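Protease (Helicobacter pylori, PDB 5EUF) probably cleaves the cytoplasmic domain of human junctional adhesion molecule A, as a zinc-dependent M16-family peptidase and virulence factor that weakens the gastric epithelial barrier. Local coordinates at residues Tyr147-Phe150 with Phe151-Ala154; Lys211-Glu214 with Ser215-Asn218. One frame throughout, in Å; residues are numbered along the deposited sequence.

Contact 1 (Tyr147-Phe150 with Phe151-Ala154); sequences YFRF and FNTA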
loop_
_atom_site.group_PDB
_atom_site.type_symbol
_atom_site.label_atom_id
_atom_site.label_comp_id
_atom_site.label_asym_id
_atom_site.label_seq_id
_atom_site.Cartn_x
_atom_site.Cartn_y
_atom_site.Cartn_z
ATOM N N TYR B 147 -7.261 3.553 14.238
ATOM C CA TYR B 147 -7.435 2.189 13.746
ATOM C C TYR B 147 -6.911 2.055 12.317
ATOM O O TYR B 147 -6.196 1.105 11.987
ATOM C CB TYR B 147 -8.917 1.807 13.817
ATOM C CG TYR B 147 -9.229 0.334 13.672
ATOM C CD1 TYR B 147 -8.932 -0.563 14.691
ATOM C CD2 TYR B 147 -9.861 -0.152 12.533
ATOM C CE1 TYR B 147 -9.230 -1.910 14.565
ATOM C CE2 TYR B 147 -10.165 -1.496 12.399
ATOM C CZ TYR B 147 -9.848 -2.369 13.418
ATOM O OH TYR B 147 -10.150 -3.704 13.288
ATOM N N PHE B 148 -7.258 3.025 11.478
ATOM C CA PHE B 148 -6.867 3.010 10.073
ATOM C C PHE B 148 -5.370 3.252 9.902
ATOM O O PHE B 148 -4.683 2.484 9.227
ATOM C CB PHE B 148 -7.660 4.059 9.296
ATOM C CG PHE B 148 -7.594 3.894 7.806
ATOM C CD1 PHE B 148 -8.434 3.003 7.158
ATOM C CD2 PHE B 148 -6.706 4.641 7.050
ATOM C CE1 PHE B 148 -8.382 2.853 5.783
ATOM C CE2 PHE B 148 -6.651 4.497 5.676
ATOM C CZ PHE B 148 -7.490 3.603 5.042
ATOM N N ARG B 149 -4.870 4.317 10.521
ATOM C CA ARG B 149 -3.459 4.680 10.407
ATOM C C ARG B 149 -2.539 3.609 10.993
ATOM O O ARG B 149 -1.373 3.511 10.606
ATOM C CB ARG B 149 -3.192 6.025 11.091
ATOM C CG ARG B 149 -3.848 7.224 10.413
ATOM C CD ARG B 149 -3.238 7.530 9.049
ATOM N NE ARG B 149 -1.840 7.949 9.139
ATOM C CZ ARG B 149 -0.803 7.165 8.854
ATOM N NH1 ARG B 149 -1.000 5.917 8.455
ATOM N NH2 ARG B 149 0.434 7.630 8.965
ATOM N N PHE B 150 -3.054 2.809 11.922
ATOM C CA PHE B 150 -2.253 1.729 12.490
ATOM C C PHE B 150 -1.955 0.671 11.439
ATOM O O PHE B 150 -0.800 0.297 11.234
ATOM C CB PHE B 150 -2.951 1.081 13.691
ATOM C CG PHE B 150 -2.231 -0.133 14.220
ATOM C CD1 PHE B 150 -1.188 -0.001 15.121
ATOM C CD2 PHE B 150 -2.591 -1.409 13.804
ATOM C CE1 PHE B 150 -0.519 -1.118 15.602
ATOM C CE2 PHE B 150 -1.927 -2.526 14.278
ATOM C CZ PHE B 150 -0.890 -2.382 15.177
ATOM N N PHE B 151 -3.001 0.187 10.779
ATOM C CA PHE B 151 -2.840 -0.875 9.797
ATOM C C PHE B 151 -2.036 -0.405 8.587
ATOM O O PHE B 151 -1.370 -1.205 7.931
ATOM C CB PHE B 151 -4.204 -1.417 9.367
ATOM C CG PHE B 151 -4.813 -2.367 10.360
ATOM C CD1 PHE B 151 -4.441 -3.701 10.380
ATOM C CD2 PHE B 151 -5.749 -1.926 11.283
ATOM C CE1 PHE B 151 -4.995 -4.580 11.298
ATOM C CE2 PHE B 151 -6.307 -2.801 12.205
ATOM C CZ PHE B 151 -5.929 -4.128 12.211
ATOM N N ASN B 152 -2.088 0.894 8.301
ATOM C CA ASN B 152 -1.223 1.480 7.280
ATOM C C ASN B 152 0.248 1.303 7.637
ATOM O O ASN B 152 1.095 1.116 6.762
ATOM C CB ASN B 152 -1.522 2.970 7.093
ATOM C CG ASN B 152 -2.897 3.226 6.515
ATOM O OD1 ASN B 152 -3.457 4.311 6.682
ATOM N ND2 ASN B 152 -3.448 2.230 5.831
ATOM N N THR B 153 0.539 1.366 8.933
ATOM C CA THR B 153 1.910 1.300 9.421
ATOM C C THR B 153 2.371 -0.142 9.620
ATOM O O THR B 153 3.460 -0.519 9.183
ATOM C CB THR B 153 2.064 2.064 10.753
ATOM O OG1 THR B 153 1.458 3.356 10.637
ATOM C CG2 THR B 153 3.532 2.225 11.117
ATOM N N ALA B 154 1.535 -0.937 10.280
ATOM C CA ALA B 154 1.882 -2.309 10.638
ATOM C C ALA B 154 2.063 -3.196 9.411
ATOM O O ALA B 154 2.939 -4.062 9.387
ATOM C CB ALA B 154 0.819 -2.893 11.558
#

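Contact 2 (Lys211-Glu214 with Ser215-Asn218); sequences KHFE and SLKN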
loop_
_atom_site.group_PDB
_atom_site.type_symbol
_atom_site.label_atom_id
_atom_site.label_comp_id
_atom_site.label_asym_id
_atom_site.label_seq_id
_atom_site.Cartn_x
_atom_site.Cartn_y
_atom_site.Cartn_z
ATOM N N LYS B 211 -33.927 -25.984 -1.897
ATOM C CA LYS B 211 -35.045 -25.400 -2.625
ATOM C C LYS B 211 -34.672 -24.052 -3.240
ATOM O O LYS B 211 -35.004 -23.776 -4.391
ATOM C CB LYS B 211 -36.258 -25.241 -1.704
ATOM C CG LYS B 211 -37.408 -24.466 -2.327
ATOM C CD LYS B 211 -38.654 -24.492 -1.457
ATOM C CE LYS B 211 -39.817 -23.787 -2.143
ATOM N NZ LYS B 211 -41.074 -23.845 -1.339
ATOM N N HIS B 212 -33.964 -23.222 -2.481
ATOM C CA HIS B 212 -33.709 -21.852 -2.914
ATOM C C HIS B 212 -32.317 -21.622 -3.503
ATOM O O HIS B 212 -32.102 -20.647 -4.221
ATOM C CB HIS B 212 -33.927 -20.890 -1.743
ATOM C CG HIS B 212 -35.333 -20.872 -1.232
ATOM N ND1 HIS B 212 -35.759 -21.681 -0.201
ATOM C CD2 HIS B 212 -36.412 -20.152 -1.617
ATOM C CE1 HIS B 212 -37.039 -21.453 0.033
ATOM N NE2 HIS B 212 -37.460 -20.530 -0.813
ATOM N N PHE B 213 -31.376 -22.513 -3.215
ATOM C CA PHE B 213 -29.986 -22.244 -3.568
ATOM C C PHE B 213 -29.358 -23.237 -4.549
ATOM O O PHE B 213 -28.380 -22.907 -5.217
ATOM C CB PHE B 213 -29.140 -22.184 -2.293
ATOM C CG PHE B 213 -29.491 -21.038 -1.387
ATOM C CD1 PHE B 213 -28.848 -19.816 -1.512
ATOM C CD2 PHE B 213 -30.468 -21.177 -0.416
ATOM C CE1 PHE B 213 -29.169 -18.756 -0.682
ATOM C CE2 PHE B 213 -30.793 -20.121 0.418
ATOM C CZ PHE B 213 -30.142 -18.907 0.283
ATOM N N GLU B 214 -29.909 -24.442 -4.639
ATOM C CA GLU B 214 -29.298 -25.487 -5.459
ATOM C C GLU B 214 -29.283 -25.129 -6.943
ATOM O O GLU B 214 -28.397 -25.559 -7.684
ATOM C CB GLU B 214 -30.026 -26.818 -5.256
ATOM C CG GLU B 214 -29.306 -28.019 -5.850
ATOM C CD GLU B 214 -30.089 -29.308 -5.683
ATOM O OE1 GLU B 214 -31.311 -29.306 -5.944
ATOM O OE2 GLU B 214 -29.477 -30.322 -5.287
ATOM N N SER B 215 -30.256 -24.331 -7.370
ATOM C CA SER B 215 -30.398 -23.988 -8.781
ATOM C C SER B 215 -29.619 -22.730 -9.169
ATOM O O SER B 215 -29.554 -22.374 -10.345
ATOM C CB SER B 215 -31.877 -23.815 -9.131
ATOM O OG SER B 215 -32.568 -23.141 -8.094
ATOM N N LEU B 216 -29.026 -22.059 -8.186
ATOM C CA LEU B 216 -28.221 -20.870 -8.463
ATOM C C LEU B 216 -26.917 -21.258 -9.150
ATOM O O LEU B 216 -26.304 -22.269 -8.811
ATOM C CB LEU B 216 -27.934 -20.089 -7.178
ATOM C CG LEU B 216 -29.138 -19.382 -6.552
ATOM C CD1 LEU B 216 -28.696 -18.418 -5.474
ATOM C CD2 LEU B 216 -29.951 -18.656 -7.612
ATOM N N LYS B 217 -26.497 -20.451 -10.117
ATOM C CA LYS B 217 -25.338 -20.795 -10.930
ATOM C C LYS B 217 -24.097 -20.001 -10.535
ATOM O O LYS B 217 -24.191 -18.904 -9.988
ATOM C CB LYS B 217 -25.648 -20.575 -12.415
ATOM C CG LYS B 217 -26.868 -21.338 -12.923
ATOM C CD LYS B 217 -26.775 -22.828 -12.606
ATOM C CE LYS B 217 -28.061 -23.555 -12.982
ATOM N NZ LYS B 217 -28.107 -24.947 -12.441
ATOM N N ASN B 218 -22.931 -20.576 -10.810
ATOM C CA ASN B 218 -21.669 -19.874 -10.631
ATOM C C ASN B 218 -21.330 -19.065 -11.876
ATOM O O ASN B 218 -22.048 -19.116 -12.875
ATOM C CB ASN B 218 -20.541 -20.860 -10.315
ATOM C CG ASN B 218 -20.648 -21.445 -8.919
ATOM O OD1 ASN B 218 -20.811 -20.719 -7.939
ATOM N ND2 ASN B 218 -20.557 -22.765 -8.822
#

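Contact 1 (Tyr147-Phe150 with Phe151-Ala154)
Phe151 meets two aromatic rings of the preceding helical turn. It presents an edge, led by CE2, to one face of the Tyr147 ring in a T-shaped pair, with centroids 5.2 Å apart and planes at 69°. Its own face receives the edge of Phe150 in a second T-shaped pair, the planes now perpendicular and the centroids 5.5 Å apart. Broad aromatic rings suit this side: Phe150 and Phe151 are buried, while Tyr147, partly exposed, has a hydroxyl at its end. Phe88 extends the group by touching both Tyr147 and Phe151.

Asn152 continues the helix with a hydrogen bond from its N to Phe148 O, 3.2 Å long. Because CG lies beside the backbone N (chi1 -66°), the amide folds back over the preceding turn. OD1 takes a weak bond from Arg149 NH1, with guanidinium and amide nearly coplanar, while ND2 is held by the carbonyl of His161. Asparagine fits here by offering both an acceptor and a donor.

Thr153 turns OG1 back along the helix to donate to Arg149 O at 2.8 Å, satisfying the hydroxyl within its own helix.

Ala154 N and Thr153 N both donate to Phe150 O, giving that oxygen two donors. The small CB of Ala154 sits over the Phe150 ring in a CH-pi contact, 4.3 Å from its centroid.

Phe150 and Ala154 also pack against Thr413 on strand 412-418. The whole is an aromatic cluster spaced i, i+3, i+4 on helix 142-154, which lies against the five-stranded sheet of this M16-family peptidase.

Contact 2 (Lys211-Glu214 with Ser215-Asn218)
Phe213 and Leu216 meet through both backbone and side chain where helix 202-213 gives way to loop. The hydrogen bond runs from Leu216 N to Phe213 O, 3.2 Å long with an angle of 154° at the hydrogen. Phe213 O also accepts from Asn15 ND2, and the same amide nitrogen bonds to Leu216 O, so one asparagine side chain grips the carbonyls at both ends of the turn.

This bond between Leu216 and Phe213 closes a type I beta turn, Phe213 to Leu216, with Glu214 and Ser215 at its two corners. The turn carries the chain out of the helix and into the loop that leads toward strand 238-243. Polar residues suit the corners: Ser215 is exposed and Glu214 partly so.

The apolar contact belongs to the turn's end residues. Leu216 CD1 approaches Phe213 CD1 at 4.2 Å, obliquely to the ring. Two bulky hydrophobic side chains fit here because Met113 of helix 102-113 packs against both, and Leu17 adds to the cover of Phe213.

Other leucine carbons pack beside carbonyl oxygens. Leu216 CB lies 3.5 Å from Phe213 O. With CG anti to the carbonyl carbon (chi1 -70°), the leucine leans back toward the helix, and Leu216 CG comes within 4.0 Å of His212 O.

How the contacts relate
Contacts 1 and 2 are both local, yet they lie on opposite sides of the chain's centre: their own centres are about 40 Å apart and their nearest atoms about 28 Å apart. Contact 1 comes first in sequence and is buried; contact 2 is at the surface, far from the zinc-binding residues. Contact 1 is the closer to those residues, though not in contact with them: the Phe148 side chain is about 10 Å from that of His53, a zinc ligand, and the Tyr147 side chain about 12 Å from a bound zinc ion. Arg149 and Asn152 come close to the second subunit, whereas residues 211-218 touch no other chain of the assembly.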